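PDB 2UX8: glucose-1-phosphate uridylyltransferase from Sphingomonas elodea, which probably catalyses the formation of UDP-glucose and diphosphate from UTP and alpha-D-glucose 1-phosphate. Local coordinates for residues F19-L24 against M63-G68. Sequence-based numbering, arbitrary orientation.
Sequences FPVAGL and MIFVTG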
loop_
_atom_site.group_PDB
_atom_site.type_symbol
_atom_site.label_atom_id
_atom_site.label_comp_id
_atom_site.label_asym_id
_atom_site.label_seq_id
_atom_site.Cartn_x
_atom_site.Cartn_y
_atom_site.Cartn_z
ATOM N N PHE C 19 9.223 17.357 8.641
ATOM C CA PHE C 19 9.283 17.346 7.180
ATOM C C PHE C 19 7.904 17.319 6.554
ATOM O O PHE C 19 7.226 16.300 6.601
ATOM C CB PHE C 19 10.046 16.122 6.680
ATOM C CG PHE C 19 11.432 15.983 7.246
ATOM C CD1 PHE C 19 11.630 15.615 8.573
ATOM C CD2 PHE C 19 12.540 16.192 6.443
ATOM C CE1 PHE C 19 12.916 15.453 9.081
ATOM C CE2 PHE C 19 13.831 16.034 6.942
ATOM C CZ PHE C 19 14.021 15.662 8.260
ATOM N N PRO C 20 7.464 18.441 5.967
ATOM C CA PRO C 20 6.134 18.473 5.337
ATOM C C PRO C 20 6.225 17.689 4.035
ATOM O O PRO C 20 6.821 18.156 3.079
ATOM C CB PRO C 20 5.895 19.970 5.082
ATOM C CG PRO C 20 6.805 20.660 6.079
ATOM C CD PRO C 20 8.052 19.790 6.029
ATOM N N VAL C 21 5.648 16.496 3.999
ATOM C CA VAL C 21 5.699 15.666 2.799
ATOM C C VAL C 21 4.315 15.194 2.359
ATOM O O VAL C 21 4.144 14.040 1.992
ATOM C CB VAL C 21 6.582 14.404 3.028
ATOM C CG1 VAL C 21 8.043 14.798 3.177
ATOM C CG2 VAL C 21 6.105 13.650 4.266
ATOM N N ALA C 22 3.325 16.074 2.383
ATOM C CA ALA C 22 1.984 15.666 2.001
ATOM C C ALA C 22 1.437 16.395 0.782
ATOM O O ALA C 22 0.229 16.448 0.579
ATOM C CB ALA C 22 1.048 15.845 3.176
ATOM N N GLY C 23 2.324 16.945 -0.034
ATOM C CA GLY C 23 1.869 17.661 -1.210
ATOM C C GLY C 23 1.549 16.733 -2.359
ATOM O O GLY C 23 2.056 15.613 -2.397
ATOM N N LEU C 24 0.708 17.188 -3.291
ATOM C CA LEU C 24 0.344 16.380 -4.458
ATOM C C LEU C 24 1.222 16.709 -5.665
ATOM O O LEU C 24 0.954 16.265 -6.783
ATOM C CB LEU C 24 -1.122 16.590 -4.841
ATOM C CG LEU C 24 -2.176 16.270 -3.782
ATOM C CD1 LEU C 24 -3.482 15.930 -4.487
ATOM C CD2 LEU C 24 -1.728 15.099 -2.919
ATOM N N MET C 63 13.202 12.503 13.350
ATOM C CA MET C 63 12.555 13.002 12.143
ATOM C C MET C 63 11.062 12.742 12.266
ATOM O O MET C 63 10.646 11.624 12.581
ATOM C CB MET C 63 13.057 12.258 10.915
ATOM C CG MET C 63 14.524 12.027 10.919
ATOM S SD MET C 63 15.380 13.580 11.044
ATOM C CE MET C 63 16.378 13.468 9.672
ATOM N N ILE C 64 10.245 13.761 12.048
ATOM C CA ILE C 64 8.816 13.535 12.110
ATOM C C ILE C 64 8.219 13.987 10.788
ATOM O O ILE C 64 8.247 15.160 10.432
ATOM C CB ILE C 64 8.159 14.197 13.378
ATOM C CG1 ILE C 64 7.091 15.197 12.980
ATOM C CG2 ILE C 64 9.212 14.816 14.278
ATOM C CD1 ILE C 64 5.706 14.619 13.017
ATOM N N PHE C 65 7.748 12.999 10.032
ATOM C CA PHE C 65 7.141 13.204 8.715
ATOM C C PHE C 65 5.645 13.422 8.831
ATOM O O PHE C 65 4.950 12.615 9.441
ATOM C CB PHE C 65 7.322 11.968 7.812
ATOM C CG PHE C 65 8.719 11.747 7.307
ATOM C CD1 PHE C 65 9.814 12.377 7.889
ATOM C CD2 PHE C 65 8.945 10.854 6.264
ATOM C CE1 PHE C 65 11.107 12.113 7.442
ATOM C CE2 PHE C 65 10.247 10.588 5.816
ATOM C CZ PHE C 65 11.320 11.220 6.409
ATOM N N VAL C 66 5.147 14.508 8.254
ATOM C CA VAL C 66 3.709 14.739 8.250
ATOM C C VAL C 66 3.323 14.453 6.794
ATOM O O VAL C 66 3.569 15.261 5.897
ATOM C CB VAL C 66 3.355 16.182 8.742
ATOM C CG1 VAL C 66 4.575 17.013 8.793
ATOM C CG2 VAL C 66 2.289 16.811 7.873
ATOM N N THR C 67 2.760 13.259 6.582
ATOM C CA THR C 67 2.387 12.760 5.257
ATOM C C THR C 67 0.966 12.889 4.762
ATOM O O THR C 67 0.059 13.350 5.453
ATOM C CB THR C 67 2.709 11.274 5.112
ATOM O OG1 THR C 67 2.516 10.630 6.373
ATOM C CG2 THR C 67 4.119 11.066 4.626
ATOM N N GLY C 68 0.805 12.427 3.528
ATOM C CA GLY C 68 -0.477 12.438 2.862
ATOM C C GLY C 68 -0.971 11.027 2.615
ATOM O O GLY C 68 -0.484 10.054 3.208
#
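Phe19 meets strand 63-67 through both its backbone and its ring: its N donates a nearly straight bond (168°) to Ile64 O at 3.0 Å, and its O accepts from Val66 N at 3.2 Å. With CG anti to its own carbonyl carbon (chi1 -55°), the large, flat, apolar ring suits this buried place by meeting two partners at once. Phe65 CE1 sits over one face, 3.7 Å from Phe19 CD1, the two planes inclined at 57°; the bent Met63 chain brings SD to the ring edge, a Met-aromatic contact, with CE 3.5 Å from Phe19 CZ. Replacing Phe19 by an alanine would probably open a gap between Phe65, Met63 and Val52 of helix 47-57. Pro20, lacking an N-H, suits a position whose nitrogen faces away from strand 63-67; its ring lies on the same sheet face as Val66. Val21 N then bonds to Val66 O at 3.1 Å, while CG2 of its beta-branched, apolar side chain, apt for a buried strand, packs beside Thr67 CG2 and near Phe65 CB. At Ala22, the small CB methyl lies against the Thr67–Gly68 peptide. These neighbouring parallel strands, joined through helix 47-57, form a beta-alpha-beta unit of the Rossmann-like GT-A nucleotidyltransferase fold.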